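Local coordinates for protein metallo-beta-lactamase (Serratia marcescens, PDB 6K4X) that hydrolyses beta-lactam antibiotics as a subclass B3 metallo-beta-lactamase, using two zinc ions in its active site, at residues 69-74 and 155-160; 170-175 and 212-217. All blocks are in the same frame, centred on the assembly; numbering follows the deposited sequence.

Contact 1: residues 69-74 and 155-160; sequences LSTHSH and ITWTWQ. With ZN (zinc ion), chain B; D0U (4-azanyl-2-sulfanyl-benzoic acid), chain E.
The indole of W157 is covered on one face by L69, whose CB sits 3.8 Å from the centroid of the six-membered ring, a CH-pi contact. This packing lies between the two sheets of the metallo-beta-lactamase alpha-beta/beta-alpha sandwich: L69 ends strand 65-69 of one, and W157 belongs to strand 155-163 of the other. With CG anti to the carbonyl carbon (chi1 -51°), L69 also lays CD1 over the benzo part, 3.7 Å from W157 CE3. I155 CG2 backs the opposite face, so the indole is held between an aliphatic group of each segment. At its edge, W157 NE1 gives a weak, bent hydrogen bond to S70 O (3.1 Å, 142° at the hydrogen). The chain then turns from strand to metal-binding loop, and I155 N donates a straighter bond to T71 O at 3.0 Å. T71 stands beside the strand end, its CG2 4.1 Å from W157 CD1, while its OG1 is hydrogen-bonded to D41. These bonds anchor the base of the loop carrying the HxHxDH motif of the family. H72 and H74 share one zinc ion with H150 and the inhibitor sulfur S1; D174 and D111 accept hydrogen bonds from the far nitrogens of the two rings, probably fixing their rotation. The zinc takes H72 through NE2 at 2.0 Å but H74 through ND1 at 2.1 Å.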
loop_
_atom_site.group_PDB
_atom_site.type_symbol
_atom_site.label_atom_id
_atom_site.label_comp_id
_atom_site.label_asym_id
_atom_site.label_seq_id
_atom_site.Cartn_x
_atom_site.Cartn_y
_atom_site.Cartn_z
ATOM N N LEU A 69 -1.714 -8.607 0.772
ATOM C CA LEU A 69 -0.449 -7.975 1.074
ATOM C C LEU A 69 -0.711 -6.662 1.786
ATOM O O LEU A 69 -1.508 -5.871 1.299
ATOM C CB LEU A 69 0.323 -7.729 -0.222
ATOM C CG LEU A 69 0.456 -8.933 -1.147
ATOM C CD1 LEU A 69 1.323 -8.579 -2.336
ATOM C CD2 LEU A 69 0.980 -10.149 -0.424
ATOM N N SER A 70 0.001 -6.399 2.878
ATOM C CA SER A 70 -0.173 -5.179 3.654
ATOM C C SER A 70 0.987 -4.231 3.383
ATOM O O SER A 70 2.161 -4.621 3.528
ATOM C CB SER A 70 -0.253 -5.515 5.118
ATOM O OG SER A 70 -0.296 -4.337 5.927
ATOM N N THR A 71 0.681 -2.971 3.064
ATOM C CA THR A 71 1.708 -1.913 3.055
ATOM C C THR A 71 2.123 -1.587 4.497
ATOM O O THR A 71 3.255 -1.841 4.909
ATOM C CB THR A 71 1.241 -0.648 2.319
ATOM O OG1 THR A 71 -0.001 -0.218 2.884
ATOM C CG2 THR A 71 1.119 -0.855 0.823
ATOM N N HIS A 72 1.199 -1.020 5.279
ATOM C CA HIS A 72 1.481 -0.793 6.673
ATOM C C HIS A 72 0.205 -0.848 7.505
ATOM O O HIS A 72 -0.917 -0.756 7.012
ATOM C CB HIS A 72 2.272 0.505 6.919
ATOM C CG HIS A 72 1.482 1.761 6.787
ATOM N ND1 HIS A 72 1.386 2.453 5.616
ATOM C CD2 HIS A 72 0.765 2.470 7.696
ATOM C CE1 HIS A 72 0.668 3.548 5.808
ATOM N NE2 HIS A 72 0.236 3.591 7.095
ATOM N N SER A 73 0.430 -0.981 8.815
ATOM C CA SER A 73 -0.574 -1.393 9.787
ATOM C C SER A 73 -1.192 -0.200 10.515
ATOM O O SER A 73 -1.126 -0.120 11.747
ATOM C CB SER A 73 0.076 -2.355 10.739
ATOM O OG SER A 73 1.309 -1.843 11.235
ATOM N N HIS A 74 -1.832 0.691 9.735
ATOM C CA HIS A 74 -2.725 1.704 10.298
ATOM C C HIS A 74 -4.131 1.449 9.771
ATOM O O HIS A 74 -4.314 0.792 8.747
ATOM C CB HIS A 74 -2.292 3.125 9.935
ATOM C CG HIS A 74 -0.993 3.507 10.555
ATOM N ND1 HIS A 74 -0.157 4.446 10.029
ATOM C CD2 HIS A 74 -0.432 3.088 11.708
ATOM C CE1 HIS A 74 0.881 4.560 10.828
ATOM N NE2 HIS A 74 0.740 3.752 11.857
ATOM N N ILE A 155 6.023 -2.142 3.868
ATOM C CA ILE A 155 6.463 -2.803 2.668
ATOM C C ILE A 155 5.846 -2.097 1.472
ATOM O O ILE A 155 4.638 -1.823 1.436
ATOM C CB ILE A 155 6.076 -4.293 2.648
ATOM C CG1 ILE A 155 6.706 -5.079 3.802
ATOM C CG2 ILE A 155 6.412 -4.918 1.300
ATOM C CD1 ILE A 155 8.193 -5.302 3.708
ATOM N N THR A 156 6.688 -1.850 0.465
ATOM C CA THR A 156 6.302 -1.437 -0.877
ATOM C C THR A 156 6.398 -2.653 -1.796
ATOM O O THR A 156 7.378 -3.396 -1.728
ATOM C CB THR A 156 7.212 -0.294 -1.332
ATOM O OG1 THR A 156 6.915 0.872 -0.568
ATOM C CG2 THR A 156 7.128 0.041 -2.795
ATOM N N TRP A 157 5.362 -2.903 -2.589
ATOM C CA TRP A 157 5.204 -4.152 -3.325
ATOM C C TRP A 157 5.340 -3.875 -4.816
ATOM O O TRP A 157 4.769 -2.878 -5.302
ATOM C CB TRP A 157 3.836 -4.762 -3.022
ATOM C CG TRP A 157 3.579 -5.051 -1.579
ATOM C CD1 TRP A 157 2.969 -4.207 -0.704
ATOM C CD2 TRP A 157 3.933 -6.221 -0.817
ATOM N NE1 TRP A 157 2.843 -4.778 0.526
ATOM C CE2 TRP A 157 3.432 -6.007 0.489
ATOM C CE3 TRP A 157 4.573 -7.431 -1.100
ATOM C CZ2 TRP A 157 3.538 -6.948 1.499
ATOM C CZ3 TRP A 157 4.659 -8.370 -0.098
ATOM C CH2 TRP A 157 4.157 -8.116 1.173
ATOM N N THR A 158 6.034 -4.742 -5.562
ATOM C CA THR A 158 6.239 -4.499 -6.990
ATOM C C THR A 158 5.978 -5.762 -7.813
ATOM O O THR A 158 6.133 -6.888 -7.358
ATOM C CB THR A 158 7.650 -3.983 -7.284
ATOM O OG1 THR A 158 8.622 -4.969 -6.924
ATOM C CG2 THR A 158 7.942 -2.710 -6.523
ATOM N N TRP A 159 5.539 -5.544 -9.049
ATOM C CA TRP A 159 5.275 -6.627 -9.960
ATOM C C TRP A 159 5.284 -6.102 -11.386
ATOM O O TRP A 159 5.473 -4.909 -11.620
ATOM C CB TRP A 159 3.953 -7.304 -9.622
ATOM C CG TRP A 159 2.755 -6.409 -9.735
ATOM C CD1 TRP A 159 1.995 -6.174 -10.841
ATOM C CD2 TRP A 159 2.158 -5.648 -8.674
ATOM N NE1 TRP A 159 0.975 -5.311 -10.544
ATOM C CE2 TRP A 159 1.043 -4.979 -9.214
ATOM C CE3 TRP A 159 2.440 -5.501 -7.315
ATOM C CZ2 TRP A 159 0.233 -4.165 -8.431
ATOM C CZ3 TRP A 159 1.645 -4.695 -6.541
ATOM C CH2 TRP A 159 0.547 -4.049 -7.095
ATOM N N GLN A 160 5.084 -7.008 -12.339
ATOM C CA GLN A 160 4.966 -6.642 -13.728
ATOM C C GLN A 160 3.604 -7.062 -14.241
ATOM O O GLN A 160 3.183 -8.180 -13.968
ATOM C CB GLN A 160 6.051 -7.311 -14.562
ATOM C CG GLN A 160 7.443 -6.886 -14.129
ATOM C CD GLN A 160 8.483 -7.047 -15.206
ATOM O OE1 GLN A 160 8.202 -7.492 -16.323
ATOM N NE2 GLN A 160 9.702 -6.656 -14.872
HETATM ZN ZN ZN B . -0.133 5.282 8.140
HETATM O O2 D0U E . -0.390 6.900 5.233
HETATM C C7 D0U E . -0.009 8.061 5.499
HETATM O O1 D0U E . 0.865 8.655 4.805
HETATM C C3 D0U E . -0.554 8.801 6.669
HETATM C C2 D0U E . -0.245 10.188 6.724
HETATM C C4 D0U E . -1.344 8.213 7.673
HETATM S S1 D0U E . -1.940 6.617 7.773
HETATM C C5 D0U E . -1.760 9.052 8.731
HETATM C C6 D0U E . -1.443 10.411 8.798
HETATM N N1 D0U E . -1.906 11.209 9.836
HETATM C C1 D0U E . -0.712 10.964 7.784
#

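Contact 2: residues 170-175 and 212-217; sequences VVFADS and IAAHPE. With ZN (zinc ion), chain C; D0U (4-azanyl-2-sulfanyl-benzoic acid), chain E.
Strands 166-173 and 210-213 run parallel here, F172 beside I212 and A173 beside A213, stitched by I212 N to V171 O (2.8 Å, 176° at the hydrogen), A173 N to I212 O and A214 N to A173 O. They are the two strands of a beta-alpha-beta unit whose crossover helix is 190-205, with 210-213 at the edge of its sheet. On the face bearing F172 and I212, chi1 -164° sets the phenyl CG anti to the backbone N, bringing one ring face over I212 O, offset toward the rim. I212 CG2 touches the ring at CD2 and CE2, both 4.2 Å away, and I212 CD1 reaches V170 CG1 at 3.8 Å. Beyond the paired strands, A214 CB packs 3.6 Å from A173 O; the two segments diverge toward the active site, and a water joins them, donating to S175 OG and accepting from H215 N. H215 NE2 binds the second zinc ion, whose shell is completed by D76, H77 and the inhibitor's O2 and S1. The carboxylate is thus shared between metal and protein: its O2 lies 2.3 Å from the zinc and accepts a 2.7 Å hydrogen bond from S175 OG.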
loop_
_atom_site.group_PDB
_atom_site.type_symbol
_atom_site.label_atom_id
_atom_site.label_comp_id
_atom_site.label_asym_id
_atom_site.label_seq_id
_atom_site.Cartn_x
_atom_site.Cartn_y
_atom_site.Cartn_z
ATOM N N VAL A 170 4.947 -2.190 -12.103
ATOM C CA VAL A 170 3.953 -1.581 -11.231
ATOM C C VAL A 170 4.470 -1.597 -9.800
ATOM O O VAL A 170 5.042 -2.582 -9.344
ATOM C CB VAL A 170 2.625 -2.343 -11.323
ATOM C CG1 VAL A 170 1.549 -1.668 -10.495
ATOM C CG2 VAL A 170 2.179 -2.510 -12.761
ATOM N N VAL A 171 4.283 -0.481 -9.103
ATOM C CA VAL A 171 4.712 -0.303 -7.720
ATOM C C VAL A 171 3.504 0.128 -6.898
ATOM O O VAL A 171 2.883 1.137 -7.231
ATOM C CB VAL A 171 5.832 0.746 -7.617
ATOM C CG1 VAL A 171 6.229 0.960 -6.168
ATOM C CG2 VAL A 171 7.031 0.389 -8.486
ATOM N N PHE A 172 3.182 -0.616 -5.841
ATOM C CA PHE A 172 2.212 -0.185 -4.841
ATOM C C PHE A 172 3.015 0.409 -3.703
ATOM O O PHE A 172 3.669 -0.299 -2.939
ATOM C CB PHE A 172 1.307 -1.342 -4.418
ATOM C CG PHE A 172 0.062 -0.918 -3.686
ATOM C CD1 PHE A 172 0.130 -0.306 -2.451
ATOM C CD2 PHE A 172 -1.179 -1.110 -4.245
ATOM C CE1 PHE A 172 -1.019 0.077 -1.775
ATOM C CE2 PHE A 172 -2.318 -0.746 -3.562
ATOM C CZ PHE A 172 -2.246 -0.156 -2.329
ATOM N N ALA A 173 3.057 1.737 -3.672
ATOM C CA ALA A 173 4.001 2.469 -2.828
ATOM C C ALA A 173 3.417 2.675 -1.427
ATOM O O ALA A 173 2.373 3.311 -1.268
ATOM C CB ALA A 173 4.346 3.774 -3.491
ATOM N N ASP A 174 4.113 2.141 -0.429
ATOM C CA ASP A 174 3.768 2.430 0.944
ATOM C C ASP A 174 3.978 3.918 1.225
ATOM O O ASP A 174 4.703 4.630 0.507
ATOM C CB ASP A 174 4.615 1.606 1.898
ATOM C CG ASP A 174 4.113 1.622 3.330
ATOM O OD1 ASP A 174 2.944 1.943 3.526
ATOM O OD2 ASP A 174 4.916 1.223 4.210
ATOM N N SER A 175 3.312 4.399 2.274
ATOM C CA SER A 175 3.504 5.754 2.805
ATOM C C SER A 175 4.918 5.934 3.339
ATOM O O SER A 175 5.430 5.113 4.084
ATOM C CB SER A 175 2.493 6.039 3.864
ATOM O OG SER A 175 1.196 5.852 3.338
ATOM N N ILE A 212 1.162 3.244 -7.809
ATOM C CA ILE A 212 -0.103 3.357 -7.139
ATOM C C ILE A 212 0.222 3.601 -5.674
ATOM O O ILE A 212 0.749 2.714 -5.007
ATOM C CB ILE A 212 -0.961 2.095 -7.321
ATOM C CG1 ILE A 212 -1.219 1.832 -8.805
ATOM C CG2 ILE A 212 -2.247 2.215 -6.537
ATOM C CD1 ILE A 212 -1.412 0.386 -9.182
ATOM N N ALA A 213 -0.007 4.819 -5.189
ATOM C CA ALA A 213 0.332 5.162 -3.808
ATOM C C ALA A 213 -0.796 4.750 -2.870
ATOM O O ALA A 213 -1.963 4.844 -3.230
ATOM C CB ALA A 213 0.612 6.632 -3.690
ATOM N N ALA A 214 -0.433 4.321 -1.661
ATOM C CA ALA A 214 -1.408 3.839 -0.699
ATOM C C ALA A 214 -2.513 4.884 -0.465
ATOM O O ALA A 214 -3.703 4.545 -0.393
ATOM C CB ALA A 214 -0.708 3.452 0.581
ATOM N N HIS A 215 -2.134 6.156 -0.318
ATOM C CA HIS A 215 -3.057 7.274 -0.493
ATOM C C HIS A 215 -3.024 7.682 -1.957
ATOM O O HIS A 215 -2.020 8.211 -2.433
ATOM C CB HIS A 215 -2.676 8.456 0.416
ATOM C CG HIS A 215 -2.964 8.177 1.854
ATOM N ND1 HIS A 215 -4.228 8.351 2.405
ATOM C CD2 HIS A 215 -2.205 7.643 2.839
ATOM C CE1 HIS A 215 -4.218 7.950 3.657
ATOM N NE2 HIS A 215 -2.987 7.515 3.965
ATOM N N PRO A 216 -4.084 7.397 -2.733
ATOM C CA PRO A 216 -3.952 7.438 -4.189
ATOM C C PRO A 216 -3.598 8.811 -4.766
ATOM O O PRO A 216 -2.929 8.918 -5.802
ATOM C CB PRO A 216 -5.308 6.917 -4.693
ATOM C CG PRO A 216 -6.247 7.096 -3.524
ATOM C CD PRO A 216 -5.390 6.884 -2.292
ATOM N N GLU A 217 -4.012 9.857 -4.074
ATOM C CA GLU A 217 -3.745 11.218 -4.537
ATOM C C GLU A 217 -2.251 11.558 -4.454
ATOM O O GLU A 217 -1.813 12.534 -5.081
ATOM C CB GLU A 217 -4.593 12.238 -3.776
ATOM C CG GLU A 217 -4.159 12.502 -2.356
ATOM C CD GLU A 217 -4.427 11.448 -1.316
ATOM O OE1 GLU A 217 -5.189 10.479 -1.601
ATOM O OE2 GLU A 217 -3.827 11.629 -0.215
HETATM ZN ZN ZN C . -2.548 6.260 5.516
HETATM O O2 D0U E . -0.390 6.900 5.233
HETATM C C7 D0U E . -0.009 8.061 5.499
HETATM O O1 D0U E . 0.865 8.655 4.805
HETATM C C3 D0U E . -0.554 8.801 6.669
HETATM C C2 D0U E . -0.245 10.188 6.724
HETATM C C4 D0U E . -1.344 8.213 7.673
HETATM S S1 D0U E . -1.940 6.617 7.773
HETATM C C5 D0U E . -1.760 9.052 8.731
HETATM C C6 D0U E . -1.443 10.411 8.798
HETATM N N1 D0U E . -1.906 11.209 9.836
HETATM C C1 D0U E . -0.712 10.964 7.784
HETATM O O HOH W 1 0.660 6.847 0.622
#

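Overall arrangement
Contact 1 closes before contact 2 opens along the chain, yet their centres lie only 9 Å apart, both near the middle of the molecule. Strands 155-163 and 166-173, consecutive in sequence, are antiparallel neighbours in the five-stranded sheet, joined at W159 O and V170 N. Contact 1 ties this sheet to the end of strand 65-69 in the seven-stranded one; contact 2 adds the edge strand 210-213. Their loops converge on the inhibitor, contact 1 bringing ligands of one zinc ion and contact 2 a ligand of the other. Inhibitor atom S1 bridges the two ions, 2.3 Å from the zinc of contact 1 and 2.4 Å from that of contact 2.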